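Local coordinates for protein exopolygalacturonase (Yersinia enterocolitica, PDB 2UVF) that hydrolyses pectin-derived polygalacturonate from the chain end as a family 28 exopolygalacturonase, and binds digalacturonic acid in the groove of its beta-helix, at residues 357-362 with 381-386; 405-410 with 436-441. All blocks are in the same frame, centred on the assembly; numbering follows the deposited sequence. Where two conformers were deposited one is given.

In the fold
The two contacts are successive pairings in the right-handed parallel beta-helix of a family 28 glycoside hydrolase, and their centres lie 9 Å apart. Strands 357-360, 383-386, 405-408 and 438-441 follow one another as neighbours on successive coils. The middle pair joins contact 1 to contact 2: Phe385 N lies 2.8 Å from Asn406 O, Phe385 O lies 2.7 Å from Ala408 N, and on the inward side Phe385 CD2 packs 3.4 Å from Phe407 CE1. On the other side both contacts reach the same galacturonic acid unit, Glu384 in contact 1 by close approach and Asn406 in contact 2 by hydrogen bonding.

Contact 1: residues 357-362 with 381-386; sequences IMNLEN and DGIEFG. With ADA (alpha-D-galactopyranuronic acid), chain C.
Ile357 opens a parallel pairing with the next coil, its N bonding to Gly382 O and its O accepting Glu384 N at 2.7 Å. Its branched side chain faces the same way as that of Ile383, with the two CG2 methyls 4.3 Å apart, a beta-branched apolar residue suited to a strand facing the coil interior. Met358 lies on the opposite face, the one that carries Glu384 and the sugar, and runs alongside Glu384. With CG anti to its carbonyl carbon (chi1 -63°) and the chain bent at chi3, it brings both CG and CE against Glu384 OE1, CG at 3.5 Å. Asn359 turns inward again. Its backbone N donates to Glu384 O, its ND2 adds a weak bond to that same oxygen, and its O accepts Gly386 N. The amide lies beside the Phe385 ring, the planes 26° apart, while Ile383 CG2 sits 3.7 Å above one face of the ring, toward its rim. Leu360 lies beside Gly386, which with no side chain lets Leu360 CD2 lie close. Glu361 N closes the pairing on Gly386 O at 2.8 Å, with an N-H...O angle of 172°. Asn362 ND2 then reaches back in a weak bond to Asn359 OD1.

On the sugar side, Glu384 OE2 comes within 2.9 Å of Asp381 OD2, a close pair of carboxyl oxygens that is not a hydrogen bond, and Glu384 CD stands 3.3 Å from O3 of the galacturonic acid. Asp381 also bonds weakly to the second sugar unit. The pairing thus sets the Glu384 and Asp381 carboxyls side by side against the bound digalacturonic acid, and both belong to its pocket.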
loop_
_atom_site.group_PDB
_atom_site.type_symbol
_atom_site.label_atom_id
_atom_site.label_comp_id
_atom_site.label_asym_id
_atom_site.label_seq_id
_atom_site.Cartn_x
_atom_site.Cartn_y
_atom_site.Cartn_z
ATOM N N ILE A 357 5.890 1.290 -5.689
ATOM C CA ILE A 357 4.781 1.616 -6.602
ATOM C C ILE A 357 4.093 2.950 -6.270
ATOM O O ILE A 357 3.623 3.156 -5.154
ATOM C CB ILE A 357 3.769 0.433 -6.685
ATOM C CG1 ILE A 357 4.459 -0.773 -7.331
ATOM C CG2 ILE A 357 2.497 0.831 -7.487
ATOM C CD1 ILE A 357 3.771 -2.055 -7.160
ATOM N N MET A 358 4.055 3.851 -7.254
ATOM C CA MET A 358 3.444 5.172 -7.092
ATOM C C MET A 358 2.222 5.329 -7.983
ATOM O O MET A 358 2.275 5.002 -9.172
ATOM C CB MET A 358 4.428 6.296 -7.444
ATOM C CG MET A 358 5.665 6.389 -6.564
ATOM S SD MET A 358 6.795 7.639 -7.217
ATOM C CE MET A 358 5.861 9.144 -6.867
ATOM N N ASN A 359 1.130 5.809 -7.385
ATOM C CA ASN A 359 -0.089 6.163 -8.091
ATOM C C ASN A 359 -0.330 7.616 -7.814
ATOM O O ASN A 359 -0.485 8.017 -6.658
ATOM C CB ASN A 359 -1.283 5.367 -7.570
ATOM C CG ASN A 359 -1.155 3.911 -7.838
ATOM O OD1 ASN A 359 -1.627 3.422 -8.860
ATOM N ND2 ASN A 359 -0.469 3.199 -6.939
ATOM N N LEU A 360 -0.313 8.411 -8.877
ATOM C CA LEU A 360 -0.479 9.849 -8.752
ATOM C C LEU A 360 -1.706 10.269 -9.560
ATOM O O LEU A 360 -1.772 10.040 -10.768
ATOM C CB LEU A 360 0.795 10.589 -9.207
ATOM C CG LEU A 360 2.107 10.393 -8.409
ATOM C CD1 LEU A 360 3.190 11.225 -9.015
ATOM C CD2 LEU A 360 1.991 10.684 -6.890
ATOM N N GLU A 361 -2.688 10.855 -8.878
ATOM C CA GLU A 361 -3.876 11.332 -9.547
ATOM C C GLU A 361 -4.611 10.249 -10.362
ATOM O O GLU A 361 -5.144 10.530 -11.399
ATOM C CB GLU A 361 -3.574 12.604 -10.382
ATOM C CG GLU A 361 -3.576 13.899 -9.595
ATOM C CD GLU A 361 -3.227 15.146 -10.393
ATOM O OE1 GLU A 361 -4.108 15.875 -10.881
ATOM O OE2 GLU A 361 -2.040 15.444 -10.533
ATOM N N ASN A 362 -4.689 9.043 -9.798
ATOM C CA ASN A 362 -5.424 7.950 -10.414
ATOM C C ASN A 362 -6.830 7.795 -9.838
ATOM O O ASN A 362 -7.115 8.229 -8.709
ATOM C CB ASN A 362 -4.665 6.636 -10.251
ATOM C CG ASN A 362 -3.352 6.638 -10.955
ATOM O OD1 ASN A 362 -3.059 7.548 -11.731
ATOM N ND2 ASN A 362 -2.545 5.625 -10.708
ATOM N N ASP A 381 9.043 2.584 -0.124
ATOM C CA ASP A 381 7.703 2.247 0.377
ATOM C C ASP A 381 7.021 1.303 -0.597
ATOM O O ASP A 381 7.408 1.244 -1.757
ATOM C CB ASP A 381 6.827 3.465 0.784
ATOM C CG ASP A 381 6.980 4.651 -0.116
ATOM O OD1 ASP A 381 7.277 4.438 -1.333
ATOM O OD2 ASP A 381 6.777 5.798 0.397
ATOM N N GLY A 382 6.038 0.548 -0.111
ATOM C CA GLY A 382 5.402 -0.486 -0.931
ATOM C C GLY A 382 4.517 0.117 -2.008
ATOM O O GLY A 382 4.807 -0.015 -3.188
ATOM N N ILE A 383 3.430 0.768 -1.595
ATOM C CA ILE A 383 2.550 1.453 -2.530
ATOM C C ILE A 383 2.256 2.848 -2.008
ATOM O O ILE A 383 1.804 3.008 -0.868
ATOM C CB ILE A 383 1.210 0.684 -2.790
ATOM C CG1 ILE A 383 1.462 -0.774 -3.243
ATOM C CG2 ILE A 383 0.362 1.445 -3.839
ATOM C CD1 ILE A 383 0.234 -1.685 -3.281
ATOM N N GLU A 384 2.538 3.858 -2.833
ATOM C CA GLU A 384 2.070 5.220 -2.565
ATOM C C GLU A 384 0.772 5.491 -3.298
ATOM O O GLU A 384 0.676 5.203 -4.486
ATOM C CB GLU A 384 3.100 6.267 -3.002
ATOM C CG GLU A 384 4.342 6.263 -2.192
ATOM C CD GLU A 384 5.306 7.321 -2.615
ATOM O OE1 GLU A 384 5.024 8.058 -3.580
ATOM O OE2 GLU A 384 6.351 7.428 -1.966
ATOM N N PHE A 385 -0.217 6.027 -2.575
ATOM C CA PHE A 385 -1.428 6.566 -3.171
ATOM C C PHE A 385 -1.395 8.098 -2.991
ATOM O O PHE A 385 -1.316 8.605 -1.870
ATOM C CB PHE A 385 -2.688 5.933 -2.570
ATOM C CG PHE A 385 -2.894 4.480 -2.937
ATOM C CD1 PHE A 385 -3.164 4.108 -4.256
ATOM C CD2 PHE A 385 -2.840 3.481 -1.954
ATOM C CE1 PHE A 385 -3.352 2.761 -4.608
ATOM C CE2 PHE A 385 -3.031 2.135 -2.290
ATOM C CZ PHE A 385 -3.291 1.776 -3.624
ATOM N N GLY A 386 -1.403 8.826 -4.109
ATOM C CA GLY A 386 -1.241 10.280 -4.082
ATOM C C GLY A 386 -2.318 11.028 -4.842
ATOM O O GLY A 386 -2.413 10.919 -6.073
HETATM C C1 ADA C . 6.495 11.670 1.438
HETATM C C2 ADA C . 5.112 11.107 1.051
HETATM C C3 ADA C . 5.333 10.029 -0.028
HETATM C C4 ADA C . 6.051 10.647 -1.267
HETATM C C5 ADA C . 7.396 11.269 -0.830
HETATM C C6 ADA C . 8.270 11.974 -1.905
HETATM O O2 ADA C . 4.415 10.588 2.201
HETATM O O3 ADA C . 4.101 9.406 -0.382
HETATM O O4 ADA C . 5.233 11.630 -1.912
HETATM O O5 ADA C . 7.205 12.205 0.274
HETATM O O6B ADA C . 8.705 13.108 -1.608
HETATM O O6A ADA C . 8.506 11.381 -2.986
#

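Contact 2: residues 405-410 with 436-441; sequences INFAAG and GAIVTG. With ADA (alpha-D-galactopyranuronic acid), chain C.
Asn406 reaches from its strand to the bound galacturonic acid and also touches Val439 on the neighbouring strand. Its OD1 accepts the O3 hydroxyl at 2.7 Å and lies 3.0 Å from O2. The carboxamide oxygen thus faces two adjacent hydroxyls of one sugar ring. CG lies anti to the backbone N (chi1 -178°), which carries the amide out toward the sugar and sets ND2 against Val439 CG1, 3.5 Å away. ND2 also makes a weak bond to Asp403, just before the strand, which helps to fix the turn of the amide. Gly441 O approaches the sugar's O2 to 3.1 Å, and the small methyl of Ala408 lets O3 come close.

Behind this shell the backbones run in parallel: Ile405 N bonds to Ala437 O, Val439 N to Ile405 O, and Phe407 N to Val439 O, the last at 2.8 Å. Gly441 follows a cis peptide and, lacking a side chain, can bring its CA up to 3.0 Å from Phe407 O, in a CA-H...O contact with an angle of 164° at the hydrogen.

The inner side is mostly apolar. Ile405 and Ile438 lie side by side, CD1 to CD1 at 4.1 Å, while Ile438 CG2 meets the edge of the Phe407 ring and Thr440 CG2 approaches the same ring obliquely. Leu426 of strand 421-427 covers both Phe407 and Ile438. Such inward side chains stacked in register on successive coils, with polar groups turned out to a sugar-binding groove, are characteristic of the parallel beta-helix of family 28 polygalacturonases.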
loop_
_atom_site.group_PDB
_atom_site.type_symbol
_atom_site.label_atom_id
_atom_site.label_comp_id
_atom_site.label_asym_id
_atom_site.label_seq_id
_atom_site.Cartn_x
_atom_site.Cartn_y
_atom_site.Cartn_z
ATOM N N ILE A 405 1.877 0.920 3.050
ATOM C CA ILE A 405 0.924 1.656 2.237
ATOM C C ILE A 405 0.919 3.091 2.752
ATOM O O ILE A 405 0.710 3.343 3.945
ATOM C CB ILE A 405 -0.511 1.038 2.235
ATOM C CG1 ILE A 405 -0.478 -0.410 1.740
ATOM C CG2 ILE A 405 -1.491 1.889 1.384
ATOM C CD1 ILE A 405 -1.726 -1.203 2.116
ATOM N N ASN A 406 1.214 4.020 1.845
ATOM C CA ASN A 406 1.257 5.423 2.195
ATOM C C ASN A 406 0.191 6.193 1.432
ATOM O O ASN A 406 -0.055 5.916 0.260
ATOM C CB ASN A 406 2.637 5.995 1.862
ATOM C CG ASN A 406 2.765 7.444 2.258
ATOM O OD1 ASN A 406 2.518 8.345 1.462
ATOM N ND2 ASN A 406 3.128 7.675 3.497
ATOM N N PHE A 407 -0.438 7.156 2.097
ATOM C CA PHE A 407 -1.396 8.062 1.422
ATOM C C PHE A 407 -0.902 9.482 1.479
ATOM O O PHE A 407 -0.526 9.964 2.531
ATOM C CB PHE A 407 -2.790 7.967 2.029
ATOM C CG PHE A 407 -3.383 6.603 1.929
ATOM C CD1 PHE A 407 -3.979 6.181 0.750
ATOM C CD2 PHE A 407 -3.332 5.727 3.021
ATOM C CE1 PHE A 407 -4.521 4.911 0.661
ATOM C CE2 PHE A 407 -3.873 4.460 2.935
ATOM C CZ PHE A 407 -4.460 4.041 1.747
ATOM N N ALA A 408 -0.881 10.134 0.330
ATOM C CA ALA A 408 -0.381 11.500 0.225
ATOM C C ALA A 408 -1.437 12.391 -0.446
ATOM O O ALA A 408 -2.146 11.943 -1.346
ATOM C CB ALA A 408 0.895 11.519 -0.583
ATOM N N ALA A 409 -1.507 13.654 -0.028
ATOM C CA ALA A 409 -2.464 14.590 -0.624
ATOM C C ALA A 409 -1.908 16.003 -0.917
ATOM O O ALA A 409 -2.670 16.955 -1.112
ATOM C CB ALA A 409 -3.715 14.649 0.207
ATOM N N GLY A 410 -0.585 16.119 -0.992
ATOM C CA GLY A 410 0.059 17.383 -1.324
ATOM C C GLY A 410 0.495 18.112 -0.069
ATOM O O GLY A 410 0.312 17.621 1.046
ATOM N N GLY A 436 5.257 1.404 8.629
ATOM C CA GLY A 436 3.893 1.516 9.097
ATOM C C GLY A 436 2.992 0.832 8.103
ATOM O O GLY A 436 3.145 1.019 6.909
ATOM N N ALA A 437 2.073 0.018 8.594
ATOM C CA ALA A 437 1.152 -0.705 7.721
ATOM C C ALA A 437 0.304 0.281 6.932
ATOM O O ALA A 437 0.271 0.239 5.698
ATOM C CB ALA A 437 0.260 -1.639 8.529
ATOM N N ILE A 438 -0.387 1.152 7.670
ATOM C CA ILE A 438 -1.285 2.139 7.086
ATOM C C ILE A 438 -0.810 3.510 7.522
ATOM O O ILE A 438 -0.814 3.821 8.709
ATOM C CB ILE A 438 -2.767 1.878 7.491
ATOM C CG1 ILE A 438 -3.170 0.419 7.176
ATOM C CG2 ILE A 438 -3.730 2.940 6.880
ATOM C CD1 ILE A 438 -3.167 0.058 5.691
ATOM N N VAL A 439 -0.361 4.301 6.547
ATOM C CA VAL A 439 0.264 5.585 6.810
ATOM C C VAL A 439 -0.468 6.706 6.084
ATOM O O VAL A 439 -0.560 6.686 4.861
ATOM C CB VAL A 439 1.759 5.590 6.409
ATOM C CG1 VAL A 439 2.415 6.916 6.846
ATOM C CG2 VAL A 439 2.463 4.398 7.031
ATOM N N THR A 440 -1.005 7.660 6.854
ATOM C CA THR A 440 -1.649 8.873 6.327
ATOM C C THR A 440 -0.962 10.151 6.868
ATOM O O THR A 440 -1.146 10.473 8.022
ATOM C CB THR A 440 -3.150 8.971 6.784
ATOM O OG1 THR A 440 -3.196 9.239 8.186
ATOM C CG2 THR A 440 -3.945 7.707 6.532
ATOM N N GLY A 441 -0.108 10.860 6.137
ATOM C CA GLY A 441 0.849 10.349 5.180
ATOM C C GLY A 441 2.040 11.271 5.384
ATOM O O GLY A 441 3.132 10.979 4.941
HETATM C C1 ADA C . 6.495 11.670 1.438
HETATM C C2 ADA C . 5.112 11.107 1.051
HETATM C C3 ADA C . 5.333 10.029 -0.028
HETATM C C4 ADA C . 6.051 10.647 -1.267
HETATM C C5 ADA C . 7.396 11.269 -0.830
HETATM C C6 ADA C . 8.270 11.974 -1.905
HETATM O O2 ADA C . 4.415 10.588 2.201
HETATM O O3 ADA C . 4.101 9.406 -0.382
HETATM O O4 ADA C . 5.233 11.630 -1.912
HETATM O O5 ADA C . 7.205 12.205 0.274
HETATM O O6B ADA C . 8.705 13.108 -1.608
HETATM O O6A ADA C . 8.506 11.381 -2.986
#